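PDB 1ZUD: adenylyltransferase thiF from Escherichia coli, which catalyses the ATP-dependent adenylation of the C-terminal glycine carboxyl group of the sulfur carrier protein ThiS in thiamine biosynthesis. Local coordinates for residues A205-L209 with S210-T214. Numbering follows the deposited sequence.
Sequences AIKLL and SGIET
A Schellman motif ends helix 191-210, with Ile212 folded back on Lys207. Ile212 N donates to Lys207 O (2.9 Å, N-H...O angle 159°). Within the turn that this bond closes, Gly211 N bonds weakly to Leu208 O at 3.4 Å. Gly211, with positive phi, turns the chain out of the helix; a CB here would press against the preceding carbonyl. The CB atoms of Lys207 and Ile212 meet at 4.1 Å, an aliphatic contact where the motif usually has a hydrophobic pair. Ser210 N donates to Ile206 O at 2.9 Å. In one of two conformers, Ser210 OG also donates to Ile206 O, at 2.7 Å from the opposite face of its plane. There chi1 of 61° sets OG between the backbone N and carbonyl carbon, within reach of this oxygen.

Further on in the loop, Thr214 is crossed at about a right angle by Lys207, which bends at chi3 (-63°) and donates from NZ to Thr214 OG1 at 2.7 Å. Lys207 NZ also forms a salt bridge with Glu204 and bonds to Gly224 O of the second subunit. A leucine in its place would probably leave Thr214 OG1 and Gly224 O of that subunit without this donor, and Glu204 without this positive charge beside it. Thr214 OG1 also bonds to Lys225 O of that subunit. A glycine-containing Schellman C-cap thus leads into the loop before strand 218-223, at the homodimer interface.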
loop_
_atom_site.group_PDB
_atom_site.type_symbol
_atom_site.label_atom_id
_atom_site.label_comp_id
_atom_site.label_asym_id
_atom_site.label_seq_id
_atom_site.Cartn_x
_atom_site.Cartn_y
_atom_site.Cartn_z
ATOM N N ALA C 205 12.224 -4.456 -0.238
ATOM C CA ALA C 205 13.188 -5.540 -0.046
ATOM C C ALA C 205 13.503 -6.273 -1.327
ATOM O O ALA C 205 14.664 -6.610 -1.611
ATOM C CB ALA C 205 12.687 -6.554 1.019
ATOM N N ILE C 206 12.486 -6.508 -2.118
ATOM C CA ILE C 206 12.674 -7.204 -3.373
ATOM C C ILE C 206 13.499 -6.369 -4.318
ATOM O O ILE C 206 14.360 -6.903 -5.009
ATOM C CB ILE C 206 11.300 -7.524 -4.012
ATOM C CG1 ILE C 206 10.596 -8.549 -3.096
ATOM C CG2 ILE C 206 11.459 -8.093 -5.417
ATOM C CD1 ILE C 206 9.102 -8.664 -3.326
ATOM N N LYS C 207 13.236 -5.074 -4.345
ATOM C CA LYS C 207 14.012 -4.183 -5.219
ATOM C C LYS C 207 15.474 -4.139 -4.767
ATOM O O LYS C 207 16.404 -4.208 -5.619
ATOM C CB LYS C 207 13.416 -2.754 -5.239
ATOM C CG LYS C 207 12.071 -2.683 -6.000
ATOM C CD LYS C 207 11.568 -1.242 -6.156
ATOM C CE LYS C 207 11.289 -0.627 -4.777
ATOM N NZ LYS C 207 10.817 0.773 -4.927
ATOM N N LEU C 208 15.681 -4.045 -3.450
ATOM C CA LEU C 208 17.046 -3.971 -2.962
ATOM C C LEU C 208 17.795 -5.266 -3.230
ATOM O O LEU C 208 18.942 -5.237 -3.691
ATOM C CB LEU C 208 17.085 -3.687 -1.473
ATOM C CG LEU C 208 18.444 -4.018 -0.848
ATOM C CD1 LEU C 208 19.435 -2.894 -1.116
ATOM C CD2 LEU C 208 18.263 -4.204 0.614
ATOM N N LEU C 209 17.160 -6.416 -2.954
ATOM C CA LEU C 209 17.817 -7.683 -3.153
ATOM C C LEU C 209 18.000 -8.049 -4.628
ATOM O O LEU C 209 18.945 -8.740 -4.984
ATOM C CB LEU C 209 17.061 -8.793 -2.431
ATOM C CG LEU C 209 16.974 -8.586 -0.897
ATOM C CD1 LEU C 209 15.944 -9.563 -0.319
ATOM C CD2 LEU C 209 18.313 -8.777 -0.272
ATOM N N SER C 210 17.117 -7.593 -5.503
ATOM C CA SER C 210 17.309 -8.011 -6.886
ATOM C C SER C 210 18.152 -6.984 -7.644
ATOM O O SER C 210 18.486 -7.177 -8.784
ATOM C CB SER C 210 15.951 -8.217 -7.562
ATOM O OG SER C 210 15.226 -7.011 -7.571
ATOM N N GLY C 211 18.497 -5.881 -7.000
ATOM C CA GLY C 211 19.324 -4.898 -7.666
ATOM C C GLY C 211 18.590 -3.930 -8.566
ATOM O O GLY C 211 19.158 -3.468 -9.529
ATOM N N ILE C 212 17.336 -3.602 -8.246
ATOM C CA ILE C 212 16.566 -2.679 -9.047
ATOM C C ILE C 212 16.815 -1.271 -8.546
ATOM O O ILE C 212 16.625 -0.972 -7.382
ATOM C CB ILE C 212 15.074 -3.041 -8.970
ATOM C CG1 ILE C 212 14.865 -4.362 -9.733
ATOM C CG2 ILE C 212 14.200 -1.964 -9.577
ATOM C CD1 ILE C 212 13.595 -5.017 -9.425
ATOM N N GLU C 213 17.239 -0.394 -9.442
ATOM C CA GLU C 213 17.517 0.983 -9.080
ATOM C C GLU C 213 16.244 1.664 -8.596
ATOM O O GLU C 213 15.244 1.785 -9.323
ATOM C CB GLU C 213 18.084 1.742 -10.285
ATOM C CG GLU C 213 18.721 3.104 -9.919
ATOM C CD GLU C 213 18.967 3.997 -11.144
ATOM O OE1 GLU C 213 18.117 4.874 -11.429
ATOM O OE2 GLU C 213 20.000 3.812 -11.826
ATOM N N THR C 214 16.288 2.152 -7.373
ATOM C CA THR C 214 15.102 2.778 -6.817
ATOM C C THR C 214 15.552 3.747 -5.746
ATOM O O THR C 214 16.642 3.607 -5.223
ATOM C CB THR C 214 14.174 1.685 -6.191
ATOM O OG1 THR C 214 12.944 2.290 -5.783
ATOM C CG2 THR C 214 14.846 1.028 -4.954
#